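Local coordinates for protein rRNA N-glycosidase (Bougainvillea spectabilis, PDB 3CTK) that belongs to the plant ribosome-inactivating proteins, whose single-chain fold sets a six-stranded mixed sheet against a cluster of helices, at residues Tyr14-Ile18 / Glu173-Val177; Leu34-Gln39 / Met241-Phe246; Ile52-Lys58 / Leu135-Glu140; Leu117-Ala121 / Ala153-Leu157; Arg125-Gly131 / Gly183-Pro187. All coordinates share one frame; numbering follows the deposited sequence.

Interaction 1 of 5, residues Tyr14-Ile18 / Glu173-Val177; sequences YPTFI and ETEVV
Y14 reaches across to V176 and V177, and its ring is the tight part of this contact. With CG anti to the backbone N (chi1 -177°), the ring projects to the facing helix. V176 CG1 lies over one face, 3.9 Å from the centroid of the Y14 ring, in a CH-pi contact toward the rim. The opposite face is backed by I18 CG1 from the same helix turn. V177 CG2 meets the edge in the ring plane, 3.6 Å from Y14 CD2. The ring is thus held from both faces and one edge. Its hydroxyl goes past V176 to bond M162 O.

The other side is looser and partly exposed. V177 CG2 also touches P15, at 3.8 Å from P15 CG. E173 sends an extended chain beside I18, and E173 CD comes to 3.8 Å from I18 CG2. E173 OE2 lies 3.6 Å from P15 CA. E173 CG meets Y14 CE2, and OE1 makes a salt bridge to R22, later in helix 14-25.

The two helical segments form a near-antiparallel pair (157°), with axes 10.8 Å apart and the tyrosine ring between them. In this ribosome-inactivating protein fold the pair joins the N-terminal helix 14-25 to helix 170-180. Helix 149-168 packs against both, M162 touching V176 and A166 touching Y14 and I18. F17, on another side of helix 14-25, stacks on F6 of strand 3-7.

Interaction 2 of 5, residues Leu34-Gln39 / Met241-Phe246; sequences LPVTLQ and MGILKF
V36 and L244 form a single beta bridge between two extended loops. The loops run in roughly the same direction, their end-to-end lines 31° apart. L244 gives its N-H to P35 O at 2.9 Å, nearly straight. L244 O takes T37 N at 3.0 Å, so L244 grips the backbone before and after V36.

Q39 shows the side-chain packing at the far end. Its CB sits over one face of the F246 ring, 3.6 Å from the centroid. Next, Q39 CG lies 3.6 Å from F246 CE2. Q39 CD is also 3.6 Å from F246 CE2, and the amide then stacks on the ring with the planes 21° apart. At the tip, Q39 NE2 is 3.5 Å from F246 CE2. CG is anti to the backbone N (chi1 180°) and the chain stays extended to CD, which lays it across the ring. K245 CG backs the opposite face.

At the other end L34 CD1 meets L244 CD1, next to I205 of helix 198-208. C32, just before this segment, is joined by a disulfide to C212. T37 OG1 bonds T67 O and receives only a weak bond from F246 N, at 3.1 Å; T37 CG2 lies 3.6 Å from I243 CD1.

Interaction 3 of 5, residues Ile52-Lys58 / Leu135-Glu140; sequences ITTTSKK and LEFSIE
T54 to K57 form a type I turn whose start lies beside E136 on helix 132-142, the CA atoms of T54 and E136 being 5.7 Å apart. Two glutamates, one helical turn apart, reach into this turn.

E136 is extended, with CG anti to the backbone N (chi1 169°), and its carboxylate ends at T55. E136 OE2 takes T55 N at 3.0 Å, a straight bond that arrives from above the carboxylate plane. E136 OE1 takes the T55 hydroxyl OG1 at 2.6 Å on its syn side. These two bonds fix the rotation of the carboxylate.

E140 bends at chi2 (-77°) to turn its carboxylate back to the turn. Its OE2 makes a salt bridge with NZ of K58, extended beyond CG, at 2.9 Å; NZ comes on the syn side but 33° out of the carboxylate plane. Water 1 also takes a bond from K58 NZ. S56 OG is modelled very close to E140 OE1, and the exact length there is doubtful. Within segment 52-58, T54 OG1 accepts K58 N at 3.0 Å and donates to S56 OG.

Deeper in the contact, the packing is apolar. T54 CG2 meets I139 CG2 at 3.8 Å, and I52 CG2 meets I139 CD1. The turn closes the beta hairpin of strands 47-53 and 59-65. Helix 132-142 lies against this end of the sheet, where I139 touches V60 and F155 of helix 149-168.

Interaction 4 of 5, residues Leu117-Ala121 / Ala153-Leu157; sequences LVNAA and AKFFL
L117 O, which A153 CB touches at 3.6 Å across the contact, is held by two backbone donors of its own helix. A121 N reaches L117 O at 2.9 Å, and A120 N makes a weaker bond.

Everything else between the two segments is apolar. The alanines allow the closest backbone approach: A121 and A153 have CA atoms 5.0 Å apart, and A153 CB also meets A120 CB at 3.7 Å. The segment axes pass at 8.7 Å and cross at -137°, a close pairing of small residues.

The leucines fill the wider end. L117 and L157 lie alongside each other in opposite senses, with L157 CD2 3.6 Å from L117 CB. The other branch, L157 CD1, touches A121 CB at 3.7 Å, so the leucine fork straddles the facing helix turn. L117 CD2 lies on F156 CB at 3.9 Å. F156 itself turns away (chi1 -83°) and carries its ring to Y74. K154 adds only its chain, CG lying against A121 CB, and then bends off.

A121 is the last residue of helix 114-121, and its carbonyl is taken by Q150 NE2. F110 packs on L117, A120 and A153 from a loop. Helix 149-168 thus has helix 114-121 against this flank, while its F155 packs on helix 132-142 and on V60 and V62 of strand 59-65.

Interaction 5 of 5, residues Arg125-Gly131 / Gly183-Pro187; sequences RKDLELG and GSFKP
L130 and F185 exchange two backbone bonds. L130 N gives to F185 O at 2.7 Å, and F185 N gives to L130 O at 3.0 Å. Both bonds are fairly straight. The F185 ring then folds back over the pair: with CG between the backbone N and the carbonyl carbon (chi1 74°), one face rests on L130, whose CB is 3.9 Å from F185 CE1. Further out, L130 CD1 touches P187 CD at 3.9 Å.

P187 wedges into the bend of 125-131, with P187 CG 3.3 Å from R125 O. K186 runs its extended chain past K126 O, and K186 CB lies 3.5 Å from that oxygen. Its CE passes E129 CG.

The pairing is a single antiparallel beta bridge of the hydrogen-bonded type, set between two loops of a largely helical region. It ends at G131, the N-cap of helix 132-142, whose CA lies by G183 O.

Two waters join the exposed side. Water 2 bridges K126 O and P187 O. Water 3 bridges D127 OD1 and K186 NZ, whose charged groups do not touch directly.

Outer residues place these. R125 binds E195 and N196 of helix 189-196 and makes a cation-pi contact with Y114. E129 OE2 pairs with K134 of helix 132-142. L128 packs on L157 and I158 of helix 149-168, while the F185 ring lies against V176 and R179 of helix 170-180.

From the N terminus, helix 14-25 opens interaction 1, which closes at helix 170-180. Residues 34-39 open interaction 2, closed only near the C terminus at 241-246; its loop crosses that of interaction 1 and encloses interactions 3, 4 and 5. Interactions 3 and 4 are nested within interaction 1 and cross each other; interaction 3 closes at helix 132-142, interaction 4 at helix 149-168. Interaction 5 closes at loop 183-187 and crosses 1, 3 and 4. F185 touches V176 of interaction 1, and L128 touches L157 of interaction 4. F155 packs on S138 and I139 of interaction 3. Interaction 2 touches none of the others; its nearest atoms are about 7 Å from interaction 1.

Interaction 1 of 5, residues Tyr14-Ile18 / Glu173-Val177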
# COMPACT_ATOMS: atom_id res chain seq x y z
N TYR A 14 10.11 -8.87 6.93
CA TYR A 14 8.89 -8.11 6.66
C TYR A 14 8.48 -7.14 7.76
O TYR A 14 8.23 -5.96 7.50
CB TYR A 14 7.74 -9.07 6.36
CG TYR A 14 6.45 -8.39 5.99
CD1 TYR A 14 6.29 -7.77 4.74
CD2 TYR A 14 5.37 -8.39 6.87
CE1 TYR A 14 5.07 -7.17 4.39
CE2 TYR A 14 4.16 -7.79 6.52
CZ TYR A 14 4.02 -7.19 5.28
OH TYR A 14 2.81 -6.63 4.95
N PRO A 15 8.38 -7.61 9.02
CA PRO A 15 7.98 -6.67 10.07
C PRO A 15 8.89 -5.44 10.19
O PRO A 15 8.41 -4.33 10.42
CB PRO A 15 8.00 -7.54 11.33
CG PRO A 15 7.61 -8.89 10.80
CD PRO A 15 8.46 -8.98 9.54
N THR A 16 10.19 -5.64 10.03
CA THR A 16 11.14 -4.53 10.11
C THR A 16 10.95 -3.60 8.92
O THR A 16 11.01 -2.37 9.06
CB THR A 16 12.59 -5.04 10.12
OG1 THR A 16 12.79 -5.90 11.26
CG2 THR A 16 13.56 -3.88 10.21
N PHE A 17 10.70 -4.19 7.76
CA PHE A 17 10.47 -3.46 6.51
C PHE A 17 9.27 -2.53 6.64
O PHE A 17 9.34 -1.35 6.29
CB PHE A 17 10.24 -4.47 5.38
CG PHE A 17 9.62 -3.88 4.14
CD1 PHE A 17 10.30 -2.95 3.37
CD2 PHE A 17 8.34 -4.27 3.76
CE1 PHE A 17 9.71 -2.41 2.23
CE2 PHE A 17 7.74 -3.74 2.61
CZ PHE A 17 8.43 -2.80 1.84
N ILE A 18 8.15 -3.07 7.13
CA ILE A 18 6.94 -2.27 7.29
C ILE A 18 7.14 -1.15 8.30
O ILE A 18 6.65 -0.04 8.10
CB ILE A 18 5.75 -3.16 7.73
CG1 ILE A 18 5.36 -4.11 6.60
CG2 ILE A 18 4.55 -2.29 8.11
CD1 ILE A 18 4.96 -3.41 5.32
N GLU A 173 -0.88 -6.00 8.48
CA GLU A 173 0.52 -6.41 8.58
C GLU A 173 0.59 -7.77 9.27
O GLU A 173 1.34 -8.66 8.85
CB GLU A 173 1.33 -5.39 9.39
CG GLU A 173 2.80 -5.78 9.52
CD GLU A 173 3.53 -4.99 10.59
OE1 GLU A 173 2.91 -4.10 11.22
OE2 GLU A 173 4.73 -5.28 10.81
N THR A 174 -0.21 -7.94 10.32
CA THR A 174 -0.20 -9.20 11.06
C THR A 174 -0.74 -10.36 10.23
O THR A 174 -0.26 -11.49 10.36
CB THR A 174 -0.99 -9.08 12.38
OG1 THR A 174 -0.35 -8.11 13.21
CG2 THR A 174 -1.00 -10.41 13.11
N GLU A 175 -1.73 -10.10 9.38
CA GLU A 175 -2.27 -11.16 8.53
C GLU A 175 -1.18 -11.66 7.59
O GLU A 175 -1.02 -12.86 7.38
CB GLU A 175 -3.46 -10.66 7.70
CG GLU A 175 -4.74 -10.47 8.50
CD GLU A 175 -5.23 -11.77 9.12
OE1 GLU A 175 -5.67 -12.67 8.37
OE2 GLU A 175 -5.17 -11.89 10.36
N VAL A 176 -0.41 -10.73 7.03
CA VAL A 176 0.66 -11.11 6.12
C VAL A 176 1.74 -11.89 6.86
O VAL A 176 2.25 -12.89 6.36
CB VAL A 176 1.29 -9.88 5.43
CG1 VAL A 176 2.50 -10.30 4.60
CG2 VAL A 176 0.25 -9.21 4.53
N VAL A 177 2.09 -11.44 8.07
CA VAL A 177 3.10 -12.12 8.87
C VAL A 177 2.68 -13.55 9.22
O VAL A 177 3.48 -14.48 9.12
CB VAL A 177 3.40 -11.35 10.18
CG1 VAL A 177 4.28 -12.20 11.09
CG2 VAL A 177 4.10 -10.04 9.86

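Interaction 2 of 5, residues Leu34-Gln39 / Met241-Phe246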
# COMPACT_ATOMS: atom_id res chain seq x y z
N LEU A 34 -0.70 8.13 17.75
CA LEU A 34 -0.55 7.40 16.49
C LEU A 34 0.08 8.30 15.43
O LEU A 34 -0.13 9.51 15.43
CB LEU A 34 -1.92 6.93 15.99
CG LEU A 34 -2.65 5.86 16.81
CD1 LEU A 34 -4.09 5.74 16.31
CD2 LEU A 34 -1.93 4.53 16.68
N PRO A 35 0.88 7.72 14.53
CA PRO A 35 1.55 8.46 13.46
C PRO A 35 0.50 9.00 12.48
O PRO A 35 -0.59 8.43 12.37
CB PRO A 35 2.45 7.40 12.80
CG PRO A 35 2.63 6.37 13.89
CD PRO A 35 1.26 6.30 14.48
N VAL A 36 0.82 10.09 11.79
CA VAL A 36 -0.10 10.71 10.84
C VAL A 36 0.69 11.20 9.62
O VAL A 36 1.82 11.67 9.76
CB VAL A 36 -0.84 11.92 11.48
CG1 VAL A 36 -1.81 12.54 10.48
CG2 VAL A 36 -1.56 11.48 12.74
N THR A 37 0.11 11.09 8.43
CA THR A 37 0.78 11.56 7.22
C THR A 37 0.56 13.06 7.05
O THR A 37 -0.29 13.65 7.72
CB THR A 37 0.26 10.85 5.93
OG1 THR A 37 -1.12 11.20 5.72
CG2 THR A 37 0.39 9.34 6.04
N LEU A 38 1.32 13.68 6.15
CA LEU A 38 1.18 15.10 5.86
C LEU A 38 0.33 15.25 4.60
O LEU A 38 0.50 14.49 3.64
CB LEU A 38 2.55 15.74 5.59
CG LEU A 38 3.39 16.26 6.75
CD1 LEU A 38 4.70 16.82 6.21
CD2 LEU A 38 2.62 17.33 7.50
N GLN A 39 -0.57 16.23 4.58
CA GLN A 39 -1.43 16.45 3.42
C GLN A 39 -0.65 17.03 2.25
O GLN A 39 -0.90 16.69 1.10
CB GLN A 39 -2.59 17.38 3.77
CG GLN A 39 -3.52 17.65 2.59
CD GLN A 39 -4.77 18.41 3.00
OE1 GLN A 39 -4.76 19.19 3.95
NE2 GLN A 39 -5.85 18.20 2.26
N MET A 241 -4.35 0.02 13.95
CA MET A 241 -3.80 1.11 13.15
C MET A 241 -2.27 1.22 13.11
O MET A 241 -1.60 1.11 14.13
CB MET A 241 -4.36 2.45 13.62
CG MET A 241 -5.87 2.54 13.61
SD MET A 241 -6.62 2.04 12.04
CE MET A 241 -6.10 3.37 10.95
N GLY A 242 -1.75 1.45 11.90
CA GLY A 242 -0.32 1.61 11.71
C GLY A 242 0.03 3.08 11.55
O GLY A 242 0.98 3.58 12.15
N ILE A 243 -0.72 3.77 10.70
CA ILE A 243 -0.52 5.20 10.47
C ILE A 243 -1.83 5.77 9.92
O ILE A 243 -2.50 5.13 9.10
CB ILE A 243 0.64 5.49 9.47
CG1 ILE A 243 0.81 7.00 9.31
CG2 ILE A 243 0.36 4.84 8.13
CD1 ILE A 243 2.09 7.41 8.57
N LEU A 244 -2.20 6.96 10.40
CA LEU A 244 -3.44 7.61 9.99
C LEU A 244 -3.25 8.61 8.86
O LEU A 244 -2.16 9.14 8.64
CB LEU A 244 -4.08 8.35 11.17
CG LEU A 244 -4.34 7.59 12.47
CD1 LEU A 244 -5.05 8.50 13.45
CD2 LEU A 244 -5.18 6.36 12.19
N LYS A 245 -4.35 8.88 8.15
CA LYS A 245 -4.33 9.85 7.07
C LYS A 245 -4.36 11.24 7.69
O LYS A 245 -4.90 11.43 8.78
CB LYS A 245 -5.54 9.66 6.15
CG LYS A 245 -5.59 10.64 4.97
CD LYS A 245 -6.83 10.43 4.09
CE LYS A 245 -8.10 10.93 4.77
NZ LYS A 245 -8.08 12.41 4.95
N PHE A 246 -3.77 12.20 6.99
CA PHE A 246 -3.71 13.59 7.44
C PHE A 246 -5.09 14.16 7.76
O PHE A 246 -6.10 13.55 7.39
CB PHE A 246 -3.08 14.47 6.35
CG PHE A 246 -3.78 14.37 5.01
CD1 PHE A 246 -3.26 13.58 3.99
CD2 PHE A 246 -4.98 15.05 4.78
CE1 PHE A 246 -3.93 13.46 2.75
CE2 PHE A 246 -5.65 14.94 3.56
CZ PHE A 246 -5.13 14.14 2.54

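Interaction 3 of 5, residues Ile52-Lys58 / Leu135-Glu140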
# COMPACT_ATOMS: atom_id res chain seq x y z
N ILE A 52 11.72 -3.90 -4.20
CA ILE A 52 11.36 -5.29 -3.96
C ILE A 52 12.15 -6.18 -4.89
O ILE A 52 12.07 -6.04 -6.12
CB ILE A 52 9.86 -5.52 -4.21
CG1 ILE A 52 9.04 -4.56 -3.34
CG2 ILE A 52 9.49 -6.98 -3.89
CD1 ILE A 52 7.56 -4.54 -3.68
N THR A 53 12.93 -7.10 -4.32
CA THR A 53 13.76 -8.01 -5.10
C THR A 53 13.31 -9.45 -4.94
O THR A 53 13.07 -9.91 -3.82
CB THR A 53 15.24 -7.90 -4.68
OG1 THR A 53 15.67 -6.54 -4.79
CG2 THR A 53 16.11 -8.77 -5.57
N THR A 54 13.20 -10.17 -6.05
CA THR A 54 12.77 -11.56 -6.05
C THR A 54 13.95 -12.51 -5.82
O THR A 54 15.10 -12.09 -5.89
CB THR A 54 12.13 -11.95 -7.40
OG1 THR A 54 13.12 -11.85 -8.43
CG2 THR A 54 10.97 -11.02 -7.72
N THR A 55 13.66 -13.77 -5.54
CA THR A 55 14.73 -14.74 -5.34
C THR A 55 15.40 -14.99 -6.69
O THR A 55 16.51 -15.51 -6.75
CB THR A 55 14.21 -16.09 -4.79
OG1 THR A 55 13.25 -16.65 -5.70
CG2 THR A 55 13.56 -15.90 -3.42
N SER A 56 14.72 -14.60 -7.77
CA SER A 56 15.26 -14.76 -9.11
C SER A 56 16.12 -13.55 -9.48
O SER A 56 16.54 -13.39 -10.63
CB SER A 56 14.13 -14.92 -10.13
OG SER A 56 13.25 -13.82 -10.10
N LYS A 57 16.37 -12.69 -8.49
CA LYS A 57 17.22 -11.52 -8.67
C LYS A 57 16.68 -10.37 -9.52
O LYS A 57 17.45 -9.60 -10.10
CB LYS A 57 18.58 -11.97 -9.21
CG LYS A 57 19.26 -13.02 -8.34
CD LYS A 57 20.34 -13.77 -9.12
CE LYS A 57 19.72 -14.62 -10.22
NZ LYS A 57 20.75 -15.25 -11.09
N LYS A 58 15.36 -10.26 -9.61
CA LYS A 58 14.75 -9.18 -10.38
C LYS A 58 14.18 -8.17 -9.38
O LYS A 58 13.59 -8.54 -8.37
CB LYS A 58 13.65 -9.73 -11.29
CG LYS A 58 14.17 -10.75 -12.29
CD LYS A 58 13.08 -11.29 -13.21
CE LYS A 58 13.67 -12.29 -14.20
NZ LYS A 58 12.64 -12.82 -15.14
N LEU A 135 3.59 -12.66 -4.69
CA LEU A 135 4.10 -11.36 -5.12
C LEU A 135 5.25 -11.58 -6.09
O LEU A 135 5.31 -10.95 -7.14
CB LEU A 135 4.56 -10.53 -3.91
CG LEU A 135 5.21 -9.17 -4.21
CD1 LEU A 135 4.25 -8.29 -5.00
CD2 LEU A 135 5.60 -8.50 -2.91
N GLU A 136 6.15 -12.50 -5.75
CA GLU A 136 7.27 -12.78 -6.65
C GLU A 136 6.78 -13.28 -8.00
O GLU A 136 7.32 -12.90 -9.04
CB GLU A 136 8.24 -13.80 -6.03
CG GLU A 136 9.27 -14.32 -7.02
CD GLU A 136 10.58 -14.72 -6.37
OE1 GLU A 136 11.42 -15.34 -7.06
OE2 GLU A 136 10.78 -14.41 -5.18
N PHE A 137 5.76 -14.13 -7.99
CA PHE A 137 5.21 -14.66 -9.24
C PHE A 137 4.67 -13.53 -10.12
O PHE A 137 4.88 -13.53 -11.34
CB PHE A 137 4.08 -15.65 -8.95
CG PHE A 137 3.53 -16.31 -10.18
CD1 PHE A 137 4.10 -17.48 -10.67
CD2 PHE A 137 2.47 -15.75 -10.87
CE1 PHE A 137 3.62 -18.08 -11.83
CE2 PHE A 137 1.98 -16.34 -12.04
CZ PHE A 137 2.56 -17.51 -12.51
N SER A 138 3.98 -12.57 -9.51
CA SER A 138 3.43 -11.45 -10.27
C SER A 138 4.53 -10.56 -10.84
O SER A 138 4.37 -9.99 -11.92
CB SER A 138 2.47 -10.62 -9.40
OG SER A 138 3.16 -9.93 -8.38
N ILE A 139 5.65 -10.45 -10.13
CA ILE A 139 6.76 -9.64 -10.61
C ILE A 139 7.41 -10.36 -11.79
O ILE A 139 7.75 -9.74 -12.80
CB ILE A 139 7.81 -9.42 -9.49
CG1 ILE A 139 7.19 -8.56 -8.38
CG2 ILE A 139 9.07 -8.76 -10.05
CD1 ILE A 139 8.09 -8.32 -7.18
N GLU A 140 7.57 -11.67 -11.67
CA GLU A 140 8.16 -12.48 -12.74
C GLU A 140 7.32 -12.41 -14.02
O GLU A 140 7.85 -12.52 -15.12
CB GLU A 140 8.26 -13.94 -12.30
CG GLU A 140 9.51 -14.26 -11.51
CD GLU A 140 10.72 -14.38 -12.40
OE1 GLU A 140 11.82 -14.62 -11.87
OE2 GLU A 140 10.58 -14.23 -13.63
O HOH W 1 10.25 -11.66 -15.80

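Interaction 4 of 5, residues Leu117-Ala121 / Ala153-Leu157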
# COMPACT_ATOMS: atom_id res chain seq x y z
N LEU A 117 -8.59 -1.33 -10.97
CA LEU A 117 -7.59 -2.39 -10.95
C LEU A 117 -8.20 -3.78 -11.09
O LEU A 117 -7.69 -4.62 -11.84
CB LEU A 117 -6.76 -2.33 -9.66
CG LEU A 117 -5.74 -1.20 -9.53
CD1 LEU A 117 -5.12 -1.22 -8.14
CD2 LEU A 117 -4.66 -1.36 -10.60
N VAL A 118 -9.28 -4.05 -10.36
CA VAL A 118 -9.91 -5.37 -10.44
C VAL A 118 -10.52 -5.58 -11.83
O VAL A 118 -10.53 -6.70 -12.34
CB VAL A 118 -11.00 -5.57 -9.36
CG1 VAL A 118 -10.38 -5.44 -7.97
CG2 VAL A 118 -12.13 -4.58 -9.54
N ASN A 119 -11.03 -4.50 -12.42
CA ASN A 119 -11.63 -4.60 -13.76
C ASN A 119 -10.57 -4.96 -14.80
O ASN A 119 -10.85 -5.67 -15.76
CB ASN A 119 -12.30 -3.28 -14.15
CG ASN A 119 -13.66 -3.10 -13.48
OD1 ASN A 119 -14.15 -3.99 -12.79
ND2 ASN A 119 -14.27 -1.94 -13.70
N ALA A 120 -9.35 -4.46 -14.60
CA ALA A 120 -8.27 -4.73 -15.53
C ALA A 120 -7.66 -6.11 -15.27
O ALA A 120 -7.29 -6.82 -16.21
CB ALA A 120 -7.19 -3.64 -15.42
N ALA A 121 -7.56 -6.48 -14.00
CA ALA A 121 -6.99 -7.77 -13.61
C ALA A 121 -7.97 -8.91 -13.89
O ALA A 121 -7.56 -10.06 -14.10
CB ALA A 121 -6.62 -7.75 -12.13
N ALA A 153 -2.01 -5.18 -13.58
CA ALA A 153 -3.05 -4.85 -12.60
C ALA A 153 -2.98 -5.84 -11.44
O ALA A 153 -3.18 -5.46 -10.28
CB ALA A 153 -4.44 -4.88 -13.25
N LYS A 154 -2.69 -7.10 -11.74
CA LYS A 154 -2.59 -8.12 -10.69
C LYS A 154 -1.43 -7.78 -9.76
O LYS A 154 -1.54 -7.91 -8.54
CB LYS A 154 -2.39 -9.50 -11.30
CG LYS A 154 -3.63 -10.04 -12.02
CD LYS A 154 -3.39 -11.39 -12.68
CE LYS A 154 -3.11 -12.48 -11.66
NZ LYS A 154 -1.86 -12.24 -10.88
N PHE A 155 -0.31 -7.36 -10.33
CA PHE A 155 0.85 -6.99 -9.53
C PHE A 155 0.48 -5.84 -8.59
O PHE A 155 0.77 -5.90 -7.39
CB PHE A 155 2.00 -6.55 -10.44
CG PHE A 155 3.08 -5.79 -9.72
CD1 PHE A 155 3.89 -6.42 -8.79
CD2 PHE A 155 3.26 -4.43 -9.95
CE1 PHE A 155 4.86 -5.71 -8.09
CE2 PHE A 155 4.23 -3.71 -9.26
CZ PHE A 155 5.04 -4.35 -8.33
N PHE A 156 -0.17 -4.81 -9.11
CA PHE A 156 -0.55 -3.67 -8.28
C PHE A 156 -1.47 -4.10 -7.14
O PHE A 156 -1.28 -3.69 -6.00
CB PHE A 156 -1.23 -2.58 -9.11
CG PHE A 156 -0.27 -1.66 -9.82
CD1 PHE A 156 -0.26 -1.56 -11.21
CD2 PHE A 156 0.64 -0.90 -9.09
CE1 PHE A 156 0.63 -0.72 -11.86
CE2 PHE A 156 1.54 -0.04 -9.73
CZ PHE A 156 1.53 0.05 -11.12
N LEU A 157 -2.46 -4.94 -7.43
CA LEU A 157 -3.38 -5.40 -6.40
C LEU A 157 -2.64 -6.09 -5.26
O LEU A 157 -2.94 -5.87 -4.09
CB LEU A 157 -4.43 -6.34 -6.99
CG LEU A 157 -5.48 -5.66 -7.87
CD1 LEU A 157 -6.34 -6.70 -8.58
CD2 LEU A 157 -6.34 -4.76 -7.00

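Interaction 5 of 5, residues Arg125-Gly131 / Gly183-Pro187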
# COMPACT_ATOMS: atom_id res chain seq x y z
N ARG A 125 -10.42 -8.63 -5.34
CA ARG A 125 -9.52 -8.76 -4.19
C ARG A 125 -9.76 -10.00 -3.34
O ARG A 125 -8.81 -10.66 -2.91
CB ARG A 125 -9.64 -7.52 -3.28
CG ARG A 125 -8.94 -6.28 -3.79
CD ARG A 125 -9.17 -5.11 -2.83
NE ARG A 125 -10.52 -4.57 -2.95
CZ ARG A 125 -11.09 -3.75 -2.07
NH1 ARG A 125 -10.43 -3.38 -0.97
NH2 ARG A 125 -12.31 -3.29 -2.29
N LYS A 126 -11.02 -10.34 -3.10
CA LYS A 126 -11.35 -11.50 -2.28
C LYS A 126 -10.88 -12.83 -2.88
O LYS A 126 -10.73 -13.81 -2.15
CB LYS A 126 -12.85 -11.56 -2.02
CG LYS A 126 -13.69 -11.93 -3.23
CD LYS A 126 -15.16 -12.02 -2.87
CE LYS A 126 -15.98 -12.48 -4.07
NZ LYS A 126 -15.88 -11.53 -5.21
N ASP A 127 -10.65 -12.85 -4.19
CA ASP A 127 -10.22 -14.08 -4.87
C ASP A 127 -8.75 -14.12 -5.26
O ASP A 127 -8.27 -15.13 -5.77
CB ASP A 127 -11.06 -14.31 -6.13
CG ASP A 127 -12.54 -14.39 -5.83
OD1 ASP A 127 -12.91 -15.10 -4.88
OD2 ASP A 127 -13.34 -13.75 -6.55
N LEU A 128 -8.03 -13.02 -5.03
CA LEU A 128 -6.61 -12.97 -5.39
C LEU A 128 -5.70 -13.28 -4.21
O LEU A 128 -5.71 -12.57 -3.20
CB LEU A 128 -6.27 -11.58 -5.96
CG LEU A 128 -4.85 -11.42 -6.52
CD1 LEU A 128 -4.65 -12.36 -7.69
CD2 LEU A 128 -4.65 -9.97 -6.96
N GLU A 129 -4.91 -14.34 -4.34
CA GLU A 129 -4.01 -14.76 -3.27
C GLU A 129 -2.87 -13.78 -3.04
O GLU A 129 -2.26 -13.29 -3.99
CB GLU A 129 -3.44 -16.14 -3.57
CG GLU A 129 -4.49 -17.17 -3.92
CD GLU A 129 -3.88 -18.52 -4.24
OE1 GLU A 129 -3.63 -19.29 -3.29
OE2 GLU A 129 -3.65 -18.80 -5.44
N LEU A 130 -2.58 -13.52 -1.78
CA LEU A 130 -1.51 -12.62 -1.38
C LEU A 130 -0.41 -13.45 -0.72
O LEU A 130 -0.66 -14.58 -0.28
CB LEU A 130 -2.03 -11.58 -0.39
CG LEU A 130 -3.21 -10.72 -0.87
CD1 LEU A 130 -3.69 -9.84 0.27
CD2 LEU A 130 -2.78 -9.88 -2.06
N GLY A 131 0.78 -12.89 -0.63
CA GLY A 131 1.89 -13.61 -0.02
C GLY A 131 3.18 -13.33 -0.75
O GLY A 131 3.17 -12.86 -1.89
N GLY A 183 3.42 -18.78 3.35
CA GLY A 183 2.25 -19.37 2.73
C GLY A 183 1.53 -18.34 1.89
O GLY A 183 2.06 -17.26 1.63
N SER A 184 0.32 -18.68 1.45
CA SER A 184 -0.49 -17.78 0.63
C SER A 184 -1.88 -17.69 1.25
O SER A 184 -2.34 -18.63 1.89
CB SER A 184 -0.61 -18.31 -0.80
OG SER A 184 0.67 -18.46 -1.40
N PHE A 185 -2.55 -16.56 1.05
CA PHE A 185 -3.89 -16.39 1.60
C PHE A 185 -4.70 -15.35 0.85
O PHE A 185 -4.14 -14.50 0.15
CB PHE A 185 -3.81 -15.99 3.08
CG PHE A 185 -3.39 -14.56 3.31
CD1 PHE A 185 -2.06 -14.17 3.12
CD2 PHE A 185 -4.31 -13.60 3.71
CE1 PHE A 185 -1.67 -12.85 3.32
CE2 PHE A 185 -3.93 -12.27 3.92
CZ PHE A 185 -2.60 -11.89 3.72
N LYS A 186 -6.01 -15.43 0.98
CA LYS A 186 -6.91 -14.46 0.37
C LYS A 186 -7.37 -13.60 1.53
O LYS A 186 -7.71 -14.11 2.60
CB LYS A 186 -8.09 -15.17 -0.30
CG LYS A 186 -7.67 -15.96 -1.53
CD LYS A 186 -8.76 -16.89 -2.02
CE LYS A 186 -8.24 -17.80 -3.12
NZ LYS A 186 -9.23 -18.84 -3.51
N PRO A 187 -7.36 -12.27 1.35
CA PRO A 187 -7.77 -11.32 2.39
C PRO A 187 -9.19 -11.52 2.91
O PRO A 187 -10.14 -11.61 2.12
CB PRO A 187 -7.57 -9.96 1.71
CG PRO A 187 -7.86 -10.28 0.27
CD PRO A 187 -7.13 -11.58 0.07
O HOH W 2 -11.36 -13.97 0.71
O HOH W 3 -11.99 -17.56 -4.18